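Local coordinates for protein histidine acid phosphatase (Hafnia alvei, PDB 4ARU) that belongs to branch 2 of the histidine phosphatase superfamily, whose members are built around a mixed beta sheet covered by helices, at residues F63-F68 with G105-C110; A84-A89 with K299-A304; L336-W341 with P348-N353. One frame throughout, in Å; residues are numbered along the deposited sequence. Where two conformers were deposited one is given.

Contact 1: F63-F68 with G105-C110; sequences FYRERF and GLAPQC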
loop_
_atom_site.group_PDB
_atom_site.type_symbol
_atom_site.label_atom_id
_atom_site.label_comp_id
_atom_site.label_asym_id
_atom_site.label_seq_id
_atom_site.Cartn_x
_atom_site.Cartn_y
_atom_site.Cartn_z
ATOM N N PHE A 63 -5.590 15.254 8.829
ATOM C CA PHE A 63 -4.182 15.646 8.744
ATOM C C PHE A 63 -3.882 16.230 7.365
ATOM O O PHE A 63 -3.253 17.296 7.245
ATOM C CB PHE A 63 -3.274 14.452 9.013
ATOM C CG PHE A 63 -1.812 14.794 8.854
ATOM C CD1 PHE A 63 -1.183 15.619 9.787
ATOM C CD2 PHE A 63 -1.113 14.391 7.727
ATOM C CE1 PHE A 63 0.164 15.977 9.629
ATOM C CE2 PHE A 63 0.217 14.750 7.557
ATOM C CZ PHE A 63 0.841 15.547 8.519
ATOM N N TYR A 64 -4.343 15.549 6.331
ATOM C CA TYR A 64 -4.177 16.039 4.972
ATOM C C TYR A 64 -4.794 17.422 4.797
ATOM O O TYR A 64 -4.202 18.305 4.156
ATOM C CB TYR A 64 -4.786 15.084 3.931
ATOM C CG TYR A 64 -4.088 13.773 3.705
ATOM C CD1 TYR A 64 -2.752 13.701 3.348
ATOM C CD2 TYR A 64 -4.798 12.584 3.823
ATOM C CE1 TYR A 64 -2.153 12.439 3.156
ATOM C CE2 TYR A 64 -4.202 11.348 3.608
ATOM C CZ TYR A 64 -2.893 11.290 3.316
ATOM O OH TYR A 64 -2.395 9.978 3.102
ATOM N N ARG A 65 -5.961 17.636 5.392
ATOM C CA ARG A 65 -6.582 18.966 5.360
ATOM C C ARG A 65 -5.648 20.022 5.933
ATOM O O ARG A 65 -5.409 21.057 5.297
ATOM C CB ARG A 65 -7.949 18.987 6.073
ATOM C CG ARG A 65 -8.627 20.352 6.102
ATOM C CD ARG A 65 -8.716 20.919 4.684
ATOM N NE ARG A 65 -9.405 22.213 4.569
ATOM C CZ ARG A 65 -10.734 22.376 4.538
ATOM N NH1 ARG A 65 -11.568 21.342 4.609
ATOM N NH2 ARG A 65 -11.240 23.600 4.426
ATOM N N GLU A 66 -5.077 19.761 7.112
ATOM C CA GLU A 66 -4.219 20.745 7.752
ATOM C C GLU A 66 -2.969 20.971 6.903
ATOM O O GLU A 66 -2.557 22.129 6.771
ATOM C CB GLU A 66 -3.795 20.305 9.143
ATOM C CG GLU A 66 -4.876 20.314 10.195
ATOM C CD GLU A 66 -4.352 20.369 11.641
ATOM O OE1 GLU A 66 -3.240 20.863 11.916
ATOM O OE2 GLU A 66 -5.109 19.938 12.537
ATOM N N ARG A 67 -2.377 19.911 6.346
ATOM C CA ARG A 67 -1.124 20.033 5.596
ATOM C C ARG A 67 -1.408 20.832 4.324
ATOM O O ARG A 67 -0.690 21.788 3.991
ATOM C CB ARG A 67 -0.604 18.638 5.237
ATOM C CG ARG A 67 0.604 18.579 4.296
ATOM C CD ARG A 67 0.941 17.099 4.120
ATOM N NE ARG A 67 1.956 16.755 3.115
ATOM C CZ ARG A 67 3.059 16.020 3.338
ATOM N NH1 ARG A 67 3.361 15.518 4.549
ATOM N NH2 ARG A 67 3.877 15.770 2.316
ATOM N N PHE A 68 -2.465 20.485 3.611
ATOM C CA PHE A 68 -2.688 21.136 2.328
ATOM C C PHE A 68 -3.212 22.569 2.470
ATOM O O PHE A 68 -2.959 23.417 1.604
ATOM C CB PHE A 68 -3.575 20.283 1.424
ATOM C CG PHE A 68 -2.985 18.904 1.126
ATOM C CD1 PHE A 68 -1.634 18.735 0.868
ATOM C CD2 PHE A 68 -3.791 17.775 1.141
ATOM C CE1 PHE A 68 -1.087 17.451 0.608
ATOM C CE2 PHE A 68 -3.260 16.518 0.889
ATOM C CZ PHE A 68 -1.915 16.356 0.656
ATOM N N GLY A 105 -12.915 13.218 6.759
ATOM C CA GLY A 105 -11.853 13.854 7.528
ATOM C C GLY A 105 -11.314 15.105 6.861
ATOM O O GLY A 105 -11.038 16.096 7.504
ATOM N N LEU A 106 -11.168 15.043 5.553
ATOM C CA LEU A 106 -10.672 16.181 4.771
ATOM C C LEU A 106 -11.605 17.342 4.783
ATOM O O LEU A 106 -11.164 18.519 4.844
ATOM C CB LEU A 106 -10.410 15.759 3.328
ATOM C CG LEU A 106 -9.686 16.821 2.476
ATOM C CD1 LEU A 106 -8.207 16.680 2.642
ATOM C CD2 LEU A 106 -10.084 16.738 1.001
ATOM N N ALA A 107 -12.911 17.057 4.730
ATOM C CA ALA A 107 -13.942 18.073 4.501
ATOM C C ALA A 107 -15.221 17.670 5.207
ATOM O O ALA A 107 -16.198 17.278 4.582
ATOM C CB ALA A 107 -14.157 18.245 3.009
ATOM N N PRO A 108 -15.206 17.756 6.544
ATOM C CA PRO A 108 -16.333 17.259 7.294
ATOM C C PRO A 108 -17.622 17.973 6.923
ATOM O O PRO A 108 -17.649 19.195 6.816
ATOM C CB PRO A 108 -15.950 17.549 8.742
ATOM C CG PRO A 108 -14.517 17.823 8.744
ATOM C CD PRO A 108 -14.114 18.274 7.389
ATOM N N GLN A 109 -18.674 17.196 6.723
ATOM C CA GLN A 109 -19.989 17.755 6.417
ATOM C C GLN A 109 -20.016 18.568 5.116
ATOM O O GLN A 109 -20.852 19.447 4.923
ATOM C CB GLN A 109 -20.464 18.624 7.598
ATOM C CG GLN A 109 -20.174 17.982 8.964
ATOM C CD GLN A 109 -20.828 16.634 9.079
ATOM O OE1 GLN A 109 -20.313 15.700 9.697
ATOM N NE2 GLN A 109 -21.991 16.511 8.442
ATOM N N CYS A 110 -19.069 18.288 4.226
ATOM C CA CYS A 110 -19.110 18.851 2.910
ATOM C C CYS A 110 -19.749 17.791 2.025
ATOM O O CYS A 110 -19.478 16.595 2.201
ATOM C CB CYS A 110 -17.684 19.195 2.456
ATOM S SG CYS A 110 -16.965 20.463 3.601
#
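The side chain of R65 wraps round the carbonyl of L106, and this is where the two segments are most closely packed. With CG anti to the backbone N (chi1 179°) and the chain bent at chi2 (53°), CG and CD of R65 both lie 3.4 Å from L106 O. The guanidinium then turns its edge to the same oxygen: R65 NH1 donates to L106 O at 2.9 Å, with an N-H...O angle of 160° and the acceptor in the guanidinium plane. L106 is the last helical residue before A107, so the bond takes up a carbonyl at the C-terminal end of helix 93-106. R65 NH2 also bonds to the carbonyls of P75 and N78, which should fix the rotation of the group. Alongside, L106 CD1 lies 3.7 Å from R65 N and 4.0 Å from Y64 CB. Beyond A107 the packing thins out: P108 and Q109 are exposed, and the type II turn from A107 to C110 is tied back by the C110-C79 disulfide. Pairing of helices 51-70 and 93-106, which both pack on the central sheet, is part of the helical cover of the alpha/beta domain in histidine acid phosphatases.

Contact 2: A84-A89 with K299-A304; sequences AVYVWA and KILFIA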
loop_
_atom_site.group_PDB
_atom_site.type_symbol
_atom_site.label_atom_id
_atom_site.label_comp_id
_atom_site.label_asym_id
_atom_site.label_seq_id
_atom_site.Cartn_x
_atom_site.Cartn_y
_atom_site.Cartn_z
ATOM N N ALA A 84 -12.137 20.701 -6.743
ATOM C CA ALA A 84 -10.777 20.620 -6.177
ATOM C C ALA A 84 -10.380 19.245 -5.714
ATOM O O ALA A 84 -9.215 18.938 -5.723
ATOM C CB ALA A 84 -10.629 21.593 -5.013
ATOM N N VAL A 85 -11.340 18.438 -5.286
ATOM C CA VAL A 85 -11.078 17.165 -4.650
ATOM C C VAL A 85 -11.801 16.029 -5.368
ATOM O O VAL A 85 -12.974 16.148 -5.680
ATOM C CB VAL A 85 -11.537 17.174 -3.189
ATOM C CG1 VAL A 85 -11.197 15.858 -2.507
ATOM C CG2 VAL A 85 -10.911 18.356 -2.444
ATOM N N TYR A 86 -11.080 14.965 -5.672
ATOM C CA TYR A 86 -11.611 13.828 -6.377
ATOM C C TYR A 86 -11.074 12.561 -5.801
ATOM O O TYR A 86 -9.888 12.424 -5.607
ATOM C CB TYR A 86 -11.281 13.917 -7.858
ATOM C CG TYR A 86 -11.889 12.849 -8.761
ATOM C CD1 TYR A 86 -11.355 11.610 -8.869
ATOM C CD2 TYR A 86 -12.921 13.166 -9.597
ATOM C CE1 TYR A 86 -11.903 10.646 -9.729
ATOM C CE2 TYR A 86 -13.497 12.227 -10.440
ATOM C CZ TYR A 86 -12.967 10.959 -10.506
ATOM O OH TYR A 86 -13.479 10.019 -11.389
ATOM N N VAL A 87 -11.965 11.595 -5.545
ATOM C CA VAL A 87 -11.621 10.273 -5.081
ATOM C C VAL A 87 -11.967 9.225 -6.121
ATOM O O VAL A 87 -13.084 9.157 -6.548
ATOM C CB VAL A 87 -12.328 9.893 -3.731
ATOM C CG1 VAL A 87 -11.997 8.466 -3.380
ATOM C CG2 VAL A 87 -11.956 10.851 -2.620
ATOM N N TRP A 88 -10.991 8.396 -6.462
ATOM C CA TRP A 88 -11.209 7.161 -7.224
ATOM C C TRP A 88 -10.892 5.982 -6.319
ATOM O O TRP A 88 -9.752 5.826 -5.917
ATOM C CB TRP A 88 -10.386 7.090 -8.508
ATOM C CG TRP A 88 -10.789 5.922 -9.347
ATOM C CD1 TRP A 88 -10.204 4.668 -9.389
ATOM C CD2 TRP A 88 -11.959 5.817 -10.142
ATOM N NE1 TRP A 88 -10.914 3.835 -10.190
ATOM C CE2 TRP A 88 -11.984 4.500 -10.685
ATOM C CE3 TRP A 88 -12.955 6.714 -10.525
ATOM C CZ2 TRP A 88 -12.978 4.067 -11.565
ATOM C CZ3 TRP A 88 -13.920 6.285 -11.413
ATOM C CH2 TRP A 88 -13.963 4.961 -11.883
ATOM N N ALA A 89 -11.885 5.172 -5.984
ATOM C CA ALA A 89 -11.680 4.011 -5.147
ATOM C C ALA A 89 -11.843 2.744 -5.944
ATOM O O ALA A 89 -12.658 2.691 -6.861
ATOM C CB ALA A 89 -12.703 3.987 -4.002
ATOM N N LYS A 299 -7.222 19.689 -7.615
ATOM C CA LYS A 299 -6.044 19.936 -6.788
ATOM C C LYS A 299 -5.596 18.698 -5.985
ATOM O O LYS A 299 -4.399 18.555 -5.674
ATOM C CB LYS A 299 -6.319 21.075 -5.810
ATOM C CG LYS A 299 -6.749 22.395 -6.433
ATOM C CD LYS A 299 -5.747 22.841 -7.461
ATOM C CE LYS A 299 -6.119 24.205 -8.076
ATOM N NZ LYS A 299 -5.759 25.320 -7.165
ATOM N N ILE A 300 -6.540 17.843 -5.608
ATOM C CA ILE A 300 -6.256 16.694 -4.808
ATOM C C ILE A 300 -6.962 15.497 -5.440
ATOM O O ILE A 300 -8.196 15.495 -5.571
ATOM C CB ILE A 300 -6.729 16.843 -3.357
ATOM C CG1 ILE A 300 -6.048 18.065 -2.666
ATOM C CG2 ILE A 300 -6.477 15.555 -2.560
ATOM C CD1 ILE A 300 -6.788 18.486 -1.435
ATOM N N LEU A 301 -6.183 14.515 -5.832
ATOM C CA LEU A 301 -6.665 13.250 -6.395
ATOM C C LEU A 301 -6.270 12.173 -5.390
ATOM O O LEU A 301 -5.091 11.944 -5.161
ATOM C CB LEU A 301 -6.109 12.978 -7.779
ATOM C CG LEU A 301 -6.313 11.589 -8.385
ATOM C CD1 LEU A 301 -7.796 11.272 -8.442
ATOM C CD2 LEU A 301 -5.672 11.425 -9.729
ATOM N N PHE A 302 -7.251 11.541 -4.748
ATOM C CA PHE A 302 -7.037 10.493 -3.769
ATOM C C PHE A 302 -7.502 9.175 -4.414
ATOM O O PHE A 302 -8.690 9.059 -4.810
ATOM C CB PHE A 302 -7.827 10.794 -2.491
ATOM C CG PHE A 302 -7.638 9.809 -1.387
ATOM C CD1 PHE A 302 -8.464 8.707 -1.279
ATOM C CD2 PHE A 302 -6.652 9.980 -0.414
ATOM C CE1 PHE A 302 -8.355 7.832 -0.206
ATOM C CE2 PHE A 302 -6.526 9.084 0.650
ATOM C CZ PHE A 302 -7.380 7.994 0.729
ATOM N N ILE A 303 -6.608 8.193 -4.440
ATOM C CA ILE A 303 -6.827 6.930 -5.058
ATOM C C ILE A 303 -6.770 5.887 -3.961
ATOM O O ILE A 303 -5.695 5.686 -3.319
ATOM C CB ILE A 303 -5.793 6.642 -6.165
ATOM C CG1 ILE A 303 -5.774 7.740 -7.231
ATOM C CG2 ILE A 303 -6.065 5.266 -6.773
ATOM C CD1 ILE A 303 -4.634 7.604 -8.231
ATOM N N ALA A 304 -7.895 5.205 -3.731
ATOM C CA ALA A 304 -8.016 4.265 -2.614
ATOM C C ALA A 304 -7.841 2.850 -3.146
ATOM O O ALA A 304 -8.721 2.286 -3.771
ATOM C CB ALA A 304 -9.385 4.404 -1.917
#
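Y86 and L301 lie side by side on one face of the sheet and point the same way. With chi1 at -174° the tyrosine ring stands beside its own carbonyl carbon, and this brings Y86 CD1 to 3.6 Å from L301 CD1, an oblique approach to the ring. The same methyl of L301 also lies near the carbonyl O of Y86. W88 and I303 share this face, but the indole swings away from the partner strand, and its NE1 bonds to D124; the hydroxyl of Y86 bonds to the carbonyl of P292.

V87 and F302 form the matching pair on the other face. Here V87 CG1 comes to the edge of the F302 ring, 4.1 Å from CD1 and near the ring plane, while F102 of helix 93-106 stacks on F302. V85 with I300 and A89 with A304 continue this face, the last pair meeting through CB atoms 3.9 Å apart.

These pairs follow from a parallel register, V85 to I300 through A89 to A304, with strand axes 4.7 Å apart at 17°. They belong to the mixed central sheet of the histidine phosphatase fold, in which strand 300-305 lies between strands 85-89 and 9-18. The backbone ladder alternates direction: Y86 N and W88 N donate to I300 O and F302 O, and F302 N and A304 N donate to Y86 O and W88 O. At its start A84 O accepts two bonds, from I300 N at 2.9 Å nearly in line with the carbonyl and from K299 N at 2.8 Å, tilted 28° from the carbonyl plane.

Contact 3: L336-W341 with P348-N353; sequences LVFERW and PYVSVN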
loop_
_atom_site.group_PDB
_atom_site.type_symbol
_atom_site.label_atom_id
_atom_site.label_comp_id
_atom_site.label_asym_id
_atom_site.label_seq_id
_atom_site.Cartn_x
_atom_site.Cartn_y
_atom_site.Cartn_z
ATOM N N LEU A 336 1.374 6.819 -0.639
ATOM C CA LEU A 336 2.334 7.582 -1.382
ATOM C C LEU A 336 1.680 8.891 -1.795
ATOM O O LEU A 336 0.638 8.914 -2.516
ATOM C CB LEU A 336 2.774 6.863 -2.649
ATOM C CG LEU A 336 3.651 5.642 -2.428
ATOM C CD1 LEU A 336 3.791 4.885 -3.748
ATOM C CD2 LEU A 336 4.998 6.088 -1.844
ATOM N N VAL A 337 2.297 9.981 -1.432
ATOM C CA VAL A 337 1.804 11.306 -1.726
ATOM C C VAL A 337 2.769 11.924 -2.699
ATOM O O VAL A 337 3.905 12.270 -2.356
ATOM C CB VAL A 337 1.673 12.166 -0.461
ATOM C CG1 VAL A 337 1.156 13.549 -0.811
ATOM C CG2 VAL A 337 0.781 11.465 0.589
ATOM N N PHE A 338 2.286 12.116 -3.900
ATOM C CA PHE A 338 3.032 12.740 -4.995
ATOM C C PHE A 338 2.610 14.192 -5.119
ATOM O O PHE A 338 1.418 14.475 -5.281
ATOM C CB PHE A 338 2.774 12.057 -6.333
ATOM C CG PHE A 338 3.214 10.642 -6.411
ATOM C CD1 PHE A 338 2.436 9.603 -5.930
ATOM C CD2 PHE A 338 4.364 10.338 -7.157
ATOM C CE1 PHE A 338 2.868 8.317 -6.033
ATOM C CE2 PHE A 338 4.767 9.012 -7.310
ATOM C CZ PHE A 338 4.013 8.009 -6.699
ATOM N N GLU A 339 3.556 15.127 -5.035
ATOM C CA GLU A 339 3.282 16.562 -5.015
ATOM C C GLU A 339 3.907 17.182 -6.222
ATOM O O GLU A 339 5.107 17.016 -6.461
ATOM C CB GLU A 339 3.853 17.200 -3.763
ATOM C CG GLU A 339 3.175 16.688 -2.514
ATOM C CD GLU A 339 3.644 17.304 -1.208
ATOM O OE1 GLU A 339 4.699 17.958 -1.155
ATOM O OE2 GLU A 339 2.915 17.090 -0.208
ATOM N N ARG A 340 3.119 17.967 -6.931
ATOM C CA ARG A 340 3.600 18.784 -8.044
ATOM C C ARG A 340 3.850 20.170 -7.532
ATOM O O ARG A 340 2.919 20.881 -7.173
ATOM C CB ARG A 340 2.592 18.842 -9.221
ATOM C CG ARG A 340 2.967 19.812 -10.316
ATOM C CD ARG A 340 1.791 20.139 -11.230
ATOM N NE ARG A 340 2.051 21.232 -12.111
ATOM C CZ ARG A 340 2.608 21.168 -13.341
ATOM N NH1 ARG A 340 2.884 20.020 -13.932
ATOM N NH2 ARG A 340 2.836 22.274 -14.020
ATOM N N TRP A 341 5.134 20.546 -7.492
ATOM C CA TRP A 341 5.587 21.850 -7.027
ATOM C C TRP A 341 6.100 22.623 -8.219
ATOM O O TRP A 341 6.653 22.029 -9.150
ATOM C CB TRP A 341 6.749 21.665 -6.053
ATOM C CG TRP A 341 6.355 21.141 -4.754
ATOM C CD1 TRP A 341 6.267 19.830 -4.344
ATOM C CD2 TRP A 341 5.979 21.937 -3.616
ATOM N NE1 TRP A 341 5.871 19.777 -3.029
ATOM C CE2 TRP A 341 5.678 21.047 -2.569
ATOM C CE3 TRP A 341 5.877 23.318 -3.390
ATOM C CZ2 TRP A 341 5.252 21.498 -1.322
ATOM C CZ3 TRP A 341 5.455 23.758 -2.145
ATOM C CH2 TRP A 341 5.160 22.843 -1.133
ATOM N N PRO A 348 8.346 22.830 -13.061
ATOM C CA PRO A 348 7.658 21.847 -12.242
ATOM C C PRO A 348 8.548 20.708 -11.788
ATOM O O PRO A 348 9.441 20.274 -12.544
ATOM C CB PRO A 348 6.497 21.337 -13.146
ATOM C CG PRO A 348 6.921 21.686 -14.496
ATOM C CD PRO A 348 8.021 22.714 -14.490
ATOM N N TYR A 349 8.302 20.295 -10.570
ATOM C CA TYR A 349 8.963 19.174 -9.947
ATOM C C TYR A 349 7.937 18.278 -9.297
ATOM O O TYR A 349 6.810 18.697 -8.974
ATOM C CB TYR A 349 9.877 19.643 -8.813
ATOM C CG TYR A 349 10.864 20.713 -9.114
ATOM C CD1 TYR A 349 10.504 22.070 -9.051
ATOM C CD2 TYR A 349 12.203 20.412 -9.434
ATOM C CE1 TYR A 349 11.418 23.063 -9.282
ATOM C CE2 TYR A 349 13.137 21.427 -9.648
ATOM C CZ TYR A 349 12.724 22.752 -9.605
ATOM O OH TYR A 349 13.617 23.781 -9.791
ATOM N N VAL A 350 8.347 17.044 -9.055
ATOM C CA VAL A 350 7.574 16.086 -8.275
ATOM C C VAL A 350 8.357 15.733 -7.028
ATOM O O VAL A 350 9.580 15.450 -7.115
ATOM C CB VAL A 350 7.292 14.771 -9.070
ATOM C CG1 VAL A 350 6.502 13.750 -8.223
ATOM C CG2 VAL A 350 6.623 15.035 -10.418
ATOM N N SER A 351 7.723 15.797 -5.875
ATOM C CA SER A 351 8.220 15.227 -4.627
ATOM C C SER A 351 7.355 14.009 -4.270
ATOM O O SER A 351 6.155 13.995 -4.585
ATOM C CB SER A 351 8.099 16.266 -3.512
ATOM O OG SER A 351 8.850 15.901 -2.372
ATOM N N VAL A 352 7.932 13.039 -3.590
ATOM C CA VAL A 352 7.154 11.869 -3.150
ATOM C C VAL A 352 7.441 11.583 -1.694
ATOM O O VAL A 352 8.581 11.496 -1.286
ATOM C CB VAL A 352 7.416 10.604 -4.001
ATOM C CG1 VAL A 352 6.326 9.584 -3.796
ATOM C CG2 VAL A 352 7.567 10.898 -5.444
ATOM N N ASN A 353 6.380 11.453 -0.909
ATOM C CA ASN A 353 6.498 11.054 0.494
ATOM C C ASN A 353 5.624 9.860 0.787
ATOM O O ASN A 353 4.555 9.724 0.210
ATOM C CB ASN A 353 6.063 12.173 1.445
ATOM C CG ASN A 353 7.087 13.309 1.526
ATOM O OD1 ASN A 353 7.231 14.054 0.577
ATOM N ND2 ASN A 353 7.772 13.434 2.657
HETATM O O HOH W 1 5.431 14.598 -1.484
#
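The hairpin strands 336-341 and 348-353 run antiparallel, axes 4.6 Å apart at 158°, with two backbone bonds in each of the hydrogen-bonded pairs V337-N353, E339-S351 and W341-Y349. In the non-hydrogen-bonded pair F338-V352, the valine covers one side of the ring: V352 CG1 sits over its centre, 3.9 Å from the centroid and 12° off the normal, a CH-pi contact, and V352 CG2, on the same side, lies 3.7 Å from F338 CD2 at the rim. V350 CG1 meets the ring edge. At R340, an extended chain carries the guanidinium beside P348, whose CB lies over one face toward the rim, 3.9 Å from R340 NH2; R340 NE meets E11 in a salt bridge. On the sheet face carrying E339, W341 and S351, W341 NE1 donates to E339 OE1 at 2.9 Å, on the anti side but 27° out of the carboxylate plane, and W341 CD1 lies 4.1 Å from S351 CB. A water donates to V337 O at 2.9 Å and to N353 OD1 at 2.8 Å, bridging the strands. The buried carboxylate of E339 thus has the indole at OE1 and a salt bridge to R67 at OE2, two donors that probably help keep it ionised.

Contacts 2 and 3 belong to the same mixed sheet, centres 15 Å and nearest atoms about 7 Å apart; strand 9-18 runs between them, pairing with 300-305 and with 335-342. Contact 1 lies over the sheet and touches both. It meets contact 2, 12 Å away between centres, where L106 CD2 packs on V85 CG1 at 3.8 Å and F68 CD2 on I300 CD1 at 4.0 Å. Although 19 Å separates its centre from that of contact 3, Y64 CE1 packs on V337 CG2 at 4.0 Å. A tartaric acid molecule, probably from the crystallisation liquor, lies about 5 Å from the side chain of W88, and the potassium ion about 10 Å from that of V352.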